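Local coordinates for protein 378aa long hypothetical citrate synthase (Sulfolobus tokodaii, PDB 1VGM) that is of unproven function but belongs to the citrate synthase family of mainly helical proteins and forms an assembly of two chains, at residues F74-Q79 / G102-I107; Y108-N113 / D202-I207; I131-Y136 / L158-G163; T182-P187 / F257-Y262. All blocks are in the same frame, centred on the assembly; numbering follows the deposited sequence.

Contact 1 (F74-Q79 / G102-I107); sequences FEVPEQ and GILASI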
loop_
_atom_site.group_PDB
_atom_site.type_symbol
_atom_site.label_atom_id
_atom_site.label_comp_id
_atom_site.label_asym_id
_atom_site.label_seq_id
_atom_site.Cartn_x
_atom_site.Cartn_y
_atom_site.Cartn_z
ATOM N N PHE A 74 -17.324 -10.764 -12.940
ATOM C CA PHE A 74 -16.812 -11.665 -11.897
ATOM C C PHE A 74 -15.523 -12.386 -12.296
ATOM O O PHE A 74 -14.746 -12.813 -11.437
ATOM C CB PHE A 74 -17.875 -12.706 -11.519
ATOM C CG PHE A 74 -18.946 -12.174 -10.606
ATOM C CD1 PHE A 74 -20.292 -12.343 -10.926
ATOM C CD2 PHE A 74 -18.615 -11.520 -9.416
ATOM C CE1 PHE A 74 -21.300 -11.859 -10.085
ATOM C CE2 PHE A 74 -19.612 -11.029 -8.567
ATOM C CZ PHE A 74 -20.958 -11.205 -8.898
ATOM N N GLU A 75 -15.302 -12.528 -13.599
ATOM C CA GLU A 75 -14.095 -13.172 -14.112
ATOM C C GLU A 75 -12.842 -12.464 -13.601
ATOM O O GLU A 75 -12.817 -11.240 -13.494
ATOM C CB GLU A 75 -14.099 -13.139 -15.642
ATOM C CG GLU A 75 -14.681 -11.846 -16.214
ATOM C CD GLU A 75 -14.035 -11.427 -17.527
ATOM O OE1 GLU A 75 -13.999 -12.260 -18.463
ATOM O OE2 GLU A 75 -13.570 -10.267 -17.621
ATOM N N VAL A 76 -11.800 -13.233 -13.307
ATOM C CA VAL A 76 -10.473 -12.667 -13.068
ATOM C C VAL A 76 -9.428 -13.363 -13.939
ATOM O O VAL A 76 -9.653 -14.472 -14.426
ATOM C CB VAL A 76 -10.046 -12.834 -11.591
ATOM C CG1 VAL A 76 -10.932 -11.994 -10.685
ATOM C CG2 VAL A 76 -10.118 -14.306 -11.204
ATOM N N PRO A 77 -8.268 -12.722 -14.142
ATOM C CA PRO A 77 -7.188 -13.371 -14.895
ATOM C C PRO A 77 -6.869 -14.713 -14.266
ATOM O O PRO A 77 -6.990 -14.876 -13.047
ATOM C CB PRO A 77 -6.020 -12.393 -14.771
ATOM C CG PRO A 77 -6.674 -11.063 -14.520
ATOM C CD PRO A 77 -7.883 -11.375 -13.682
ATOM N N GLU A 78 -6.473 -15.683 -15.085
ATOM C CA GLU A 78 -6.239 -17.022 -14.567
ATOM C C GLU A 78 -5.006 -17.017 -13.668
ATOM O O GLU A 78 -4.850 -17.884 -12.804
ATOM C CB GLU A 78 -6.082 -18.026 -15.719
ATOM C CG GLU A 78 -4.873 -17.822 -16.611
ATOM C CD GLU A 78 -4.812 -18.859 -17.725
ATOM O OE1 GLU A 78 -3.711 -19.085 -18.273
ATOM O OE2 GLU A 78 -5.868 -19.447 -18.051
ATOM N N GLN A 79 -4.137 -16.025 -13.857
ATOM C CA GLN A 79 -2.978 -15.878 -12.980
ATOM C C GLN A 79 -3.399 -15.737 -11.528
ATOM O O GLN A 79 -2.706 -16.208 -10.630
ATOM C CB GLN A 79 -2.139 -14.660 -13.376
ATOM C CG GLN A 79 -1.193 -14.917 -14.535
ATOM C CD GLN A 79 -1.862 -14.704 -15.878
ATOM O OE1 GLN A 79 -3.070 -14.457 -15.954
ATOM N NE2 GLN A 79 -1.080 -14.797 -16.948
ATOM N N GLY A 102 -2.620 -7.243 -6.601
ATOM C CA GLY A 102 -1.401 -6.885 -7.300
ATOM C C GLY A 102 -1.400 -7.462 -8.696
ATOM O O GLY A 102 -1.013 -6.789 -9.660
ATOM N N ILE A 103 -1.864 -8.702 -8.816
ATOM C CA ILE A 103 -2.033 -9.319 -10.124
ATOM C C ILE A 103 -3.076 -8.617 -11.004
ATOM O O ILE A 103 -2.849 -8.436 -12.201
ATOM C CB ILE A 103 -2.394 -10.814 -9.977
ATOM C CG1 ILE A 103 -1.184 -11.568 -9.417
ATOM C CG2 ILE A 103 -2.814 -11.395 -11.324
ATOM C CD1 ILE A 103 -1.480 -12.979 -8.971
ATOM N N LEU A 104 -4.204 -8.210 -10.421
ATOM C CA LEU A 104 -5.214 -7.469 -11.176
ATOM C C LEU A 104 -4.662 -6.128 -11.671
ATOM O O LEU A 104 -4.862 -5.754 -12.827
ATOM C CB LEU A 104 -6.473 -7.231 -10.321
ATOM C CG LEU A 104 -7.277 -8.455 -9.853
ATOM C CD1 LEU A 104 -8.483 -8.012 -9.046
ATOM C CD2 LEU A 104 -7.729 -9.273 -11.045
ATOM N N ALA A 105 -3.963 -5.411 -10.797
ATOM C CA ALA A 105 -3.306 -4.161 -11.178
ATOM C C ALA A 105 -2.321 -4.360 -12.329
ATOM O O ALA A 105 -2.253 -3.536 -13.238
ATOM C CB ALA A 105 -2.583 -3.553 -9.974
ATOM N N SER A 106 -1.557 -5.446 -12.292
ATOM C CA SER A 106 -0.578 -5.719 -13.341
ATOM C C SER A 106 -1.231 -6.012 -14.691
ATOM O O SER A 106 -0.737 -5.585 -15.741
ATOM C CB SER A 106 0.312 -6.900 -12.941
ATOM O OG SER A 106 1.251 -6.521 -11.951
ATOM N N ILE A 107 -2.335 -6.746 -14.664
ATOM C CA ILE A 107 -2.902 -7.271 -15.895
ATOM C C ILE A 107 -3.925 -6.315 -16.493
ATOM O O ILE A 107 -3.910 -6.070 -17.698
ATOM C CB ILE A 107 -3.539 -8.654 -15.664
ATOM C CG1 ILE A 107 -2.439 -9.662 -15.315
ATOM C CG2 ILE A 107 -4.291 -9.110 -16.920
ATOM C CD1 ILE A 107 -2.932 -11.054 -15.045
#
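The side-chain amide of Gln79 turns one face to Ile107, whose CD1 lies above the plane on the oxygen side, 3.5 Å from Gln79 OE1. The ring of Pro77 lies against two side chains of helix 93-108: Pro77 CD meets Leu104 CD2 at 3.4 Å, and Pro77 CB meets Ile107 CD1 equally tightly, at 3.4 Å. Both pairs are shorter than usual for carbons, so the ring sits snugly on two branched side chains one helical turn apart. A compact, rigid proline suits this place in the turn leading into helix 78-84. Gln79 bends at its second torsion (chi2 86°), which folds the amide back over Ile107 CD1, while its CB rests on Ile103 CG2 at 3.9 Å. Val76 adds a looser touch, its CG1 being 4.2 Å from Leu104 CD2. The amide nitrogen of Gln79 serves another purpose, donating to the Ser86 carbonyl of the second subunit; Ile103 and Ile107 pack on Thr99 and Met87 of the same subunit. Chemically the seam is almost wholly aliphatic, so dispersion and the exclusion of water probably hold it, while the amide N-H of Gln79 is directed to the subunit interface.

Contact 2 (Y108-N113 / D202-I207); sequences YDPKWN and DMYSCI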
loop_
_atom_site.group_PDB
_atom_site.type_symbol
_atom_site.label_atom_id
_atom_site.label_comp_id
_atom_site.label_asym_id
_atom_site.label_seq_id
_atom_site.Cartn_x
_atom_site.Cartn_y
_atom_site.Cartn_z
ATOM N N TYR A 108 -4.796 -5.758 -15.654
ATOM C CA TYR A 108 -5.736 -4.729 -16.112
ATOM C C TYR A 108 -5.105 -3.340 -16.216
ATOM O O TYR A 108 -5.354 -2.607 -17.172
ATOM C CB TYR A 108 -6.951 -4.665 -15.183
ATOM C CG TYR A 108 -7.785 -5.931 -15.152
ATOM C CD1 TYR A 108 -8.160 -6.512 -13.940
ATOM C CD2 TYR A 108 -8.220 -6.532 -16.331
ATOM C CE1 TYR A 108 -8.951 -7.655 -13.904
ATOM C CE2 TYR A 108 -9.012 -7.678 -16.304
ATOM C CZ TYR A 108 -9.374 -8.231 -15.088
ATOM O OH TYR A 108 -10.177 -9.347 -15.054
ATOM N N ASP A 109 -4.291 -2.978 -15.230
ATOM C CA ASP A 109 -3.652 -1.665 -15.208
ATOM C C ASP A 109 -4.564 -0.547 -15.736
ATOM O O ASP A 109 -4.239 0.146 -16.708
ATOM C CB ASP A 109 -2.359 -1.707 -16.023
ATOM C CG ASP A 109 -1.413 -0.586 -15.661
ATOM O OD1 ASP A 109 -1.724 0.162 -14.716
ATOM O OD2 ASP A 109 -0.363 -0.451 -16.318
ATOM N N PRO A 110 -5.717 -0.346 -15.085
ATOM C CA PRO A 110 -6.670 0.650 -15.589
ATOM C C PRO A 110 -6.164 2.083 -15.452
ATOM O O PRO A 110 -5.531 2.437 -14.456
ATOM C CB PRO A 110 -7.915 0.404 -14.748
ATOM C CG PRO A 110 -7.360 -0.066 -13.429
ATOM C CD PRO A 110 -6.143 -0.909 -13.793
ATOM N N LYS A 111 -6.455 2.901 -16.459
ATOM C CA LYS A 111 -6.212 4.336 -16.384
ATOM C C LYS A 111 -7.335 5.026 -15.627
ATOM O O LYS A 111 -8.497 4.617 -15.713
ATOM C CB LYS A 111 -6.122 4.933 -17.790
ATOM C CG LYS A 111 -4.903 4.499 -18.584
ATOM C CD LYS A 111 -4.922 5.155 -19.957
ATOM C CE LYS A 111 -3.893 4.551 -20.897
ATOM N NZ LYS A 111 -3.940 5.237 -22.220
ATOM N N TRP A 112 -6.989 6.077 -14.894
ATOM C CA TRP A 112 -7.997 6.975 -14.351
ATOM C C TRP A 112 -8.662 7.786 -15.462
ATOM O O TRP A 112 -7.995 8.312 -16.358
ATOM C CB TRP A 112 -7.366 7.927 -13.337
ATOM C CG TRP A 112 -6.903 7.256 -12.069
ATOM C CD1 TRP A 112 -5.666 6.735 -11.820
ATOM C CD2 TRP A 112 -7.665 7.081 -10.864
ATOM N NE1 TRP A 112 -5.606 6.251 -10.527
ATOM C CE2 TRP A 112 -6.820 6.454 -9.920
ATOM C CE3 TRP A 112 -8.972 7.424 -10.482
ATOM C CZ2 TRP A 112 -7.239 6.166 -8.613
ATOM C CZ3 TRP A 112 -9.389 7.133 -9.179
ATOM C CH2 TRP A 112 -8.521 6.512 -8.263
ATOM N N ASN A 113 -9.984 7.895 -15.385
ATOM C CA ASN A 113 -10.774 8.549 -16.428
ATOM C C ASN A 113 -12.149 8.822 -15.837
ATOM O O ASN A 113 -12.871 7.892 -15.482
ATOM C CB ASN A 113 -10.907 7.622 -17.644
ATOM C CG ASN A 113 -11.634 8.275 -18.795
ATOM O OD1 ASN A 113 -12.656 8.939 -18.602
ATOM N ND2 ASN A 113 -11.116 8.090 -20.005
ATOM N N ASP A 202 -2.782 3.047 -10.164
ATOM C CA ASP A 202 -4.021 2.511 -10.720
ATOM C C ASP A 202 -4.936 2.049 -9.589
ATOM O O ASP A 202 -4.470 1.746 -8.487
ATOM C CB ASP A 202 -3.718 1.340 -11.663
ATOM C CG ASP A 202 -3.274 0.090 -10.922
ATOM O OD1 ASP A 202 -2.051 -0.085 -10.697
ATOM O OD2 ASP A 202 -4.155 -0.720 -10.568
ATOM N N MET A 203 -6.237 2.001 -9.859
ATOM C CA MET A 203 -7.224 1.777 -8.807
ATOM C C MET A 203 -6.946 0.473 -8.042
ATOM O O MET A 203 -7.092 0.410 -6.814
ATOM C CB MET A 203 -8.635 1.744 -9.415
ATOM C CG MET A 203 -9.631 2.639 -8.700
ATOM S SD MET A 203 -11.304 2.660 -9.387
ATOM C CE MET A 203 -11.355 4.321 -10.069
ATOM N N TYR A 204 -6.543 -0.570 -8.764
ATOM C CA TYR A 204 -6.300 -1.865 -8.133
ATOM C C TYR A 204 -5.128 -1.797 -7.155
ATOM O O TYR A 204 -5.178 -2.381 -6.077
ATOM C CB TYR A 204 -6.014 -2.934 -9.189
ATOM C CG TYR A 204 -7.244 -3.417 -9.909
ATOM C CD1 TYR A 204 -7.526 -2.987 -11.203
ATOM C CD2 TYR A 204 -8.130 -4.305 -9.298
ATOM C CE1 TYR A 204 -8.662 -3.429 -11.877
ATOM C CE2 TYR A 204 -9.272 -4.753 -9.965
ATOM C CZ TYR A 204 -9.529 -4.310 -11.252
ATOM O OH TYR A 204 -10.650 -4.749 -11.914
ATOM N N SER A 205 -4.075 -1.087 -7.542
ATOM C CA SER A 205 -2.934 -0.889 -6.657
ATOM C C SER A 205 -3.276 0.012 -5.463
ATOM O O SER A 205 -2.660 -0.105 -4.409
ATOM C CB SER A 205 -1.761 -0.295 -7.439
ATOM O OG SER A 205 -1.366 -1.159 -8.494
ATOM N N CYS A 206 -4.254 0.901 -5.616
ATOM C CA CYS A 206 -4.714 1.694 -4.475
ATOM C C CYS A 206 -5.400 0.806 -3.452
ATOM O O CYS A 206 -5.290 1.028 -2.246
ATOM C CB CYS A 206 -5.686 2.786 -4.921
ATOM S SG CYS A 206 -4.931 4.044 -5.956
ATOM N N ILE A 207 -6.104 -0.212 -3.938
ATOM C CA ILE A 207 -6.662 -1.214 -3.052
ATOM C C ILE A 207 -5.578 -2.115 -2.480
ATOM O O ILE A 207 -5.616 -2.471 -1.302
ATOM C CB ILE A 207 -7.718 -2.075 -3.781
ATOM C CG1 ILE A 207 -8.863 -1.184 -4.274
ATOM C CG2 ILE A 207 -8.293 -3.103 -2.826
ATOM C CD1 ILE A 207 -9.402 -0.240 -3.205
HETATM O O HOH W 1 -6.898 3.606 -12.294
#
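Pro110 butts its CD against the edge of the Tyr204 ring, near the ring plane, 3.6 Å from Tyr204 CD1. Beside it the Tyr108 ring lies roughly parallel to that of Tyr204 but slid aside, with centroids 5.6 Å apart and little overlap. At the other end, Trp112 has Cys206 SG at its edge and meets Met203 obliquely. An eclipsed-leaning first torsion (chi1 -130°) and a bend at chi3 bring Met203 CE to 3.5 Å from Trp112 CZ3, an apolar contact; Met203 SD, 5.2 Å from the centroid of the six-membered ring, makes an oblique Met-aromatic contact. Trp112 NE1 is occupied by the Ser201 carbonyl, which helps to set the ring's rotation. Asp202 CG is set between the backbone N and the carbonyl carbon (chi1 72°); from there OD2 caps helix 203-214, accepting from Ser205 N at 3.0 Å, with the N-H arriving from above the carboxylate plane. One water stitches the backbones, donating to Pro110 O at 2.8 Å and accepting from Met203 N at 3.0 Å. Asp109 OD1 sits 4.0 Å from Asp202 OD1. Lys215 of the second subunit forms salt bridges to both and probably offsets their repulsion, so that cap and turn residue bind the partner chain through one lysine.

Contact 3 (I131-Y136 / L158-G163); sequences ITANIY and LAATFG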
loop_
_atom_site.group_PDB
_atom_site.type_symbol
_atom_site.label_atom_id
_atom_site.label_comp_id
_atom_site.label_asym_id
_atom_site.label_seq_id
_atom_site.Cartn_x
_atom_site.Cartn_y
_atom_site.Cartn_z
ATOM N N ILE A 131 -12.433 -12.978 -5.630
ATOM C CA ILE A 131 -11.185 -13.214 -4.913
ATOM C C ILE A 131 -11.424 -13.709 -3.481
ATOM O O ILE A 131 -10.771 -14.641 -3.031
ATOM C CB ILE A 131 -10.317 -11.934 -4.892
ATOM C CG1 ILE A 131 -9.662 -11.753 -6.263
ATOM C CG2 ILE A 131 -9.251 -12.021 -3.807
ATOM C CD1 ILE A 131 -9.196 -10.332 -6.531
ATOM N N THR A 132 -12.363 -13.094 -2.772
ATOM C CA THR A 132 -12.601 -13.452 -1.379
ATOM C C THR A 132 -13.187 -14.867 -1.290
ATOM O O THR A 132 -12.821 -15.645 -0.406
ATOM C CB THR A 132 -13.577 -12.449 -0.705
ATOM O OG1 THR A 132 -13.025 -11.125 -0.757
ATOM C CG2 THR A 132 -13.822 -12.833 0.741
ATOM N N ALA A 133 -14.094 -15.196 -2.207
ATOM C CA ALA A 133 -14.671 -16.532 -2.267
ATOM C C ALA A 133 -13.595 -17.585 -2.481
ATOM O O ALA A 133 -13.613 -18.649 -1.851
ATOM C CB ALA A 133 -15.701 -16.610 -3.386
ATOM N N ASN A 134 -12.647 -17.298 -3.363
ATOM C CA ASN A 134 -11.677 -18.315 -3.747
ATOM C C ASN A 134 -10.510 -18.410 -2.770
ATOM O O ASN A 134 -9.833 -19.442 -2.685
ATOM C CB ASN A 134 -11.160 -18.039 -5.158
ATOM C CG ASN A 134 -12.065 -18.612 -6.222
ATOM O OD1 ASN A 134 -12.043 -19.813 -6.486
ATOM N ND2 ASN A 134 -12.876 -17.759 -6.834
ATOM N N ILE A 135 -10.282 -17.334 -2.025
ATOM C CA ILE A 135 -9.359 -17.395 -0.903
ATOM C C ILE A 135 -9.852 -18.397 0.130
ATOM O O ILE A 135 -9.088 -19.253 0.571
ATOM C CB ILE A 135 -9.189 -16.015 -0.217
ATOM C CG1 ILE A 135 -8.415 -15.077 -1.146
ATOM C CG2 ILE A 135 -8.452 -16.187 1.119
ATOM C CD1 ILE A 135 -8.139 -13.717 -0.555
ATOM N N TYR A 136 -11.123 -18.295 0.515
ATOM C CA TYR A 136 -11.723 -19.324 1.363
ATOM C C TYR A 136 -11.493 -20.714 0.774
ATOM O O TYR A 136 -11.073 -21.637 1.473
ATOM C CB TYR A 136 -13.228 -19.085 1.536
ATOM C CG TYR A 136 -13.971 -20.272 2.110
ATOM C CD1 TYR A 136 -13.771 -20.678 3.431
ATOM C CD2 TYR A 136 -14.858 -21.006 1.319
ATOM C CE1 TYR A 136 -14.434 -21.792 3.951
ATOM C CE2 TYR A 136 -15.529 -22.116 1.825
ATOM C CZ TYR A 136 -15.310 -22.504 3.139
ATOM O OH TYR A 136 -15.963 -23.610 3.617
ATOM N N LEU A 158 -22.132 -15.661 -1.906
ATOM C CA LEU A 158 -22.356 -16.773 -0.991
ATOM C C LEU A 158 -22.370 -18.106 -1.729
ATOM O O LEU A 158 -21.863 -19.103 -1.215
ATOM C CB LEU A 158 -23.679 -16.601 -0.239
ATOM C CG LEU A 158 -23.699 -15.488 0.817
ATOM C CD1 LEU A 158 -25.068 -15.427 1.468
ATOM C CD2 LEU A 158 -22.627 -15.738 1.860
ATOM N N ALA A 159 -22.956 -18.122 -2.924
ATOM C CA ALA A 159 -23.082 -19.349 -3.703
ATOM C C ALA A 159 -21.724 -19.849 -4.204
ATOM O O ALA A 159 -21.448 -21.048 -4.192
ATOM C CB ALA A 159 -24.041 -19.124 -4.887
ATOM N N ALA A 160 -20.877 -18.923 -4.636
ATOM C CA ALA A 160 -19.535 -19.272 -5.080
ATOM C C ALA A 160 -18.720 -19.810 -3.909
ATOM O O ALA A 160 -18.017 -20.814 -4.026
ATOM C CB ALA A 160 -18.861 -18.051 -5.664
ATOM N N THR A 161 -18.816 -19.127 -2.776
ATOM C CA THR A 161 -18.034 -19.480 -1.604
ATOM C C THR A 161 -18.353 -20.901 -1.136
ATOM O O THR A 161 -17.446 -21.717 -0.961
ATOM C CB THR A 161 -18.292 -18.480 -0.456
ATOM O OG1 THR A 161 -17.819 -17.186 -0.851
ATOM C CG2 THR A 161 -17.574 -18.912 0.817
ATOM N N PHE A 162 -19.635 -21.195 -0.938
ATOM C CA PHE A 162 -20.032 -22.450 -0.308
ATOM C C PHE A 162 -20.574 -23.487 -1.296
ATOM O O PHE A 162 -20.841 -24.631 -0.921
ATOM C CB PHE A 162 -21.060 -22.168 0.794
ATOM C CG PHE A 162 -20.531 -21.291 1.897
ATOM C CD1 PHE A 162 -21.033 -20.000 2.088
ATOM C CD2 PHE A 162 -19.474 -21.727 2.697
ATOM C CE1 PHE A 162 -20.491 -19.155 3.061
ATOM C CE2 PHE A 162 -18.923 -20.894 3.673
ATOM C CZ PHE A 162 -19.428 -19.602 3.853
ATOM N N GLY A 163 -20.727 -23.084 -2.555
ATOM C CA GLY A 163 -21.060 -24.035 -3.596
ATOM C C GLY A 163 -22.468 -24.577 -3.481
ATOM O O GLY A 163 -22.743 -25.707 -3.874
#
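Tyr136 lays its ring across Thr161 and against Phe162. With CG anti to the backbone N (chi1 166°), the ring reaches the neighbouring helix, where Tyr136 CD2 lies 3.5 Å from Thr161 CG2. The ring edge also points at the backbone: Tyr136 CE2 is 3.4 Å from Thr161 O, close to the ring plane, where aromatic C-H groups carry a slight positive charge. Phe162 turns its edge toward the face of Tyr136 in an offset edge-to-face pair, with centroids 5.4 Å apart and planes at 61°. Thr161 CG2 lies at the same time over the centre of the Phe162 face, so one methyl fills the angle between the two rings. Further along, small residues let the backbones close in: Ala133 CB sits 3.4 Å from Thr161 OG1 and 4.2 Å from Ala160 CB. The short axes run nearly parallel, 8.5 Å apart and crossing at -19°. Thr161 OG1 faces Ala133, and its hydrogen bond to the Phe157 carbonyl satisfies it there. Arg137 NE, one residue on, bonds to the Ala160 carbonyl and ties the same two helices. The side chains of the two segments thus meet through methyls and ring edges, while the Thr161 hydroxyl finds its partner within helix 153-162.

Contact 4 (T182-P187 / F257-Y262); sequences TDHEVP and FGHRVY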
loop_
_atom_site.group_PDB
_atom_site.type_symbol
_atom_site.label_atom_id
_atom_site.label_comp_id
_atom_site.label_asym_id
_atom_site.label_seq_id
_atom_site.Cartn_x
_atom_site.Cartn_y
_atom_site.Cartn_z
ATOM N N THR A 182 -19.319 -0.630 5.009
ATOM C CA THR A 182 -18.927 0.064 3.781
ATOM C C THR A 182 -17.974 1.247 3.982
ATOM O O THR A 182 -17.005 1.389 3.237
ATOM C CB THR A 182 -20.177 0.534 3.001
ATOM O OG1 THR A 182 -20.696 -0.573 2.251
ATOM C CG2 THR A 182 -19.836 1.703 2.048
ATOM N N ASP A 183 -18.235 2.092 4.975
ATOM C CA ASP A 183 -17.312 3.186 5.280
ATOM C C ASP A 183 -17.440 3.705 6.714
ATOM O O ASP A 183 -18.512 3.625 7.320
ATOM C CB ASP A 183 -17.527 4.342 4.299
ATOM C CG ASP A 183 -16.402 5.355 4.344
ATOM O OD1 ASP A 183 -15.234 4.934 4.454
ATOM O OD2 ASP A 183 -16.683 6.568 4.265
ATOM N N HIS A 184 -16.337 4.235 7.246
ATOM C CA HIS A 184 -16.308 4.799 8.594
ATOM C C HIS A 184 -14.933 5.394 8.885
ATOM O O HIS A 184 -13.931 4.678 8.904
ATOM C CB HIS A 184 -16.628 3.720 9.643
ATOM C CG HIS A 184 -17.425 4.222 10.809
ATOM N ND1 HIS A 184 -16.840 4.732 11.948
ATOM C CD2 HIS A 184 -18.765 4.295 11.013
ATOM C CE1 HIS A 184 -17.782 5.096 12.802
ATOM N NE2 HIS A 184 -18.960 4.842 12.257
ATOM N N GLU A 185 -14.901 6.704 9.121
ATOM C CA GLU A 185 -13.673 7.412 9.456
ATOM C C GLU A 185 -12.618 7.210 8.371
ATOM O O GLU A 185 -12.939 6.809 7.257
ATOM C CB GLU A 185 -13.148 6.932 10.808
ATOM C CG GLU A 185 -14.107 7.211 11.965
ATOM C CD GLU A 185 -13.870 6.293 13.155
ATOM O OE1 GLU A 185 -12.994 6.602 13.983
ATOM O OE2 GLU A 185 -14.559 5.256 13.257
ATOM N N VAL A 186 -11.363 7.497 8.693
ATOM C CA VAL A 186 -10.279 7.303 7.739
ATOM C C VAL A 186 -9.163 6.526 8.414
ATOM O O VAL A 186 -8.134 7.089 8.791
ATOM C CB VAL A 186 -9.718 8.648 7.235
ATOM C CG1 VAL A 186 -8.914 8.424 5.973
ATOM C CG2 VAL A 186 -10.849 9.624 6.968
ATOM N N PRO A 187 -9.365 5.214 8.592
ATOM C CA PRO A 187 -8.338 4.361 9.194
ATOM C C PRO A 187 -7.139 4.208 8.270
ATOM O O PRO A 187 -7.081 4.821 7.202
ATOM C CB PRO A 187 -9.071 3.036 9.425
ATOM C CG PRO A 187 -10.098 3.009 8.335
ATOM C CD PRO A 187 -10.564 4.440 8.218
ATOM N N PHE A 257 -15.773 -3.600 22.595
ATOM C CA PHE A 257 -16.294 -2.447 23.323
ATOM C C PHE A 257 -15.402 -1.235 23.080
ATOM O O PHE A 257 -14.197 -1.376 22.890
ATOM C CB PHE A 257 -16.349 -2.745 24.825
ATOM C CG PHE A 257 -17.698 -3.206 25.308
ATOM C CD1 PHE A 257 -18.240 -4.408 24.872
ATOM C CD2 PHE A 257 -18.428 -2.433 26.203
ATOM C CE1 PHE A 257 -19.491 -4.836 25.328
ATOM C CE2 PHE A 257 -19.674 -2.850 26.662
ATOM C CZ PHE A 257 -20.207 -4.054 26.220
ATOM N N GLY A 258 -16.003 -0.050 23.079
ATOM C CA GLY A 258 -15.233 1.180 22.984
ATOM C C GLY A 258 -15.083 1.704 21.565
ATOM O O GLY A 258 -15.140 0.940 20.599
ATOM N N HIS A 259 -14.878 3.014 21.450
ATOM C CA HIS A 259 -14.795 3.689 20.161
ATOM C C HIS A 259 -14.311 5.137 20.328
ATOM O O HIS A 259 -14.628 5.796 21.318
ATOM C CB HIS A 259 -16.168 3.681 19.485
ATOM C CG HIS A 259 -16.104 3.793 17.995
ATOM N ND1 HIS A 259 -16.121 5.004 17.336
ATOM C CD2 HIS A 259 -15.991 2.844 17.035
ATOM C CE1 HIS A 259 -16.020 4.795 16.034
ATOM N NE2 HIS A 259 -15.939 3.493 15.826
ATOM N N ARG A 260 -13.560 5.629 19.346
ATOM C CA ARG A 260 -13.034 6.990 19.384
ATOM C C ARG A 260 -14.107 8.063 19.224
ATOM O O ARG A 260 -13.942 9.178 19.711
ATOM C CB ARG A 260 -11.981 7.180 18.290
ATOM C CG ARG A 260 -10.672 6.460 18.544
ATOM C CD ARG A 260 -9.822 6.420 17.275
ATOM N NE ARG A 260 -9.621 7.746 16.683
ATOM C CZ ARG A 260 -8.701 8.620 17.085
ATOM N NH1 ARG A 260 -8.536 9.762 16.431
ATOM N NH2 ARG A 260 -7.946 8.353 18.142
ATOM N N VAL A 261 -15.200 7.743 18.537
ATOM C CA VAL A 261 -16.212 8.756 18.252
ATOM C C VAL A 261 -17.564 8.448 18.885
ATOM O O VAL A 261 -18.219 9.346 19.402
ATOM C CB VAL A 261 -16.398 8.971 16.721
ATOM C CG1 VAL A 261 -15.043 9.101 16.050
ATOM C CG2 VAL A 261 -17.196 7.826 16.112
ATOM N N TYR A 262 -17.982 7.185 18.855
ATOM C CA TYR A 262 -19.203 6.782 19.546
ATOM C C TYR A 262 -19.054 6.795 21.068
ATOM O O TYR A 262 -18.153 6.164 21.624
ATOM C CB TYR A 262 -19.646 5.390 19.086
ATOM C CG TYR A 262 -20.136 5.360 17.653
ATOM C CD1 TYR A 262 -19.549 4.517 16.714
ATOM C CD2 TYR A 262 -21.147 6.219 17.223
ATOM C CE1 TYR A 262 -19.948 4.534 15.393
ATOM C CE2 TYR A 262 -21.551 6.244 15.892
ATOM C CZ TYR A 262 -20.945 5.400 14.982
ATOM O OH TYR A 262 -21.322 5.430 13.654
HETATM O O HOH W 2 -15.306 2.114 13.374
#
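Glu185 OE2 is gripped by the neighbouring His184, whose ND1 donates to it at 2.7 Å, and by a water that donates to it and is also hydrogen-bonded to His259 NE2 across the contact. OE2 lies in the plane of the His184 ring and uses its anti lone pair, a His-carboxylate pair. On the far side of the same imidazole, NE2 is joined to Tyr262 OH at 2.8 Å, almost straight at 172°. Histidine suits the spot because its two nitrogens face different ways, one to Glu185 and one to Tyr262. His184 and Tyr262 meet rim to rim, neither over the other's face. His259 is held through ND1, which accepts from Val261 N at 3.1 Å and Tyr262 N at 3.2 Å, both tilted from the ring plane; Tyr262 CD1 covers the centre of one His259 face. The His259 ring stands at 90° to that of His184, with their CE1 atoms 3.7 Å apart. Around these two loops, Ile22 of strand 20-23 and Arg268 of helix 267-280 pack on the cluster. Because each imidazole is bonded at both of its nitrogens, these directional bonds fix the rotation of both rings.

How the contacts relate
Contacts 1 and 2 adjoin, their centres 12 Å apart: Pro77 CD packs on Tyr108 OH at 3.4 Å, and Leu104 CD1 on Tyr204 CE2 at 3.5 Å. Leu104 also reaches contact 3, where its CD1 meets Ile131 CD1 at 3.5 Å, so helix 93-108 passes from one packing group to the next. Contact 3 is nested within the chain loop closed by contact 2, yet their nearest atoms are about 7 Å apart. Contact 4, the polar histidine cluster, stands off on the opposite side of the chain's centre from contacts 1 and 3, its centre about 32 Å from that of contact 1. Contacts 1, 2 and 4 all touch the second subunit; contact 3 does not.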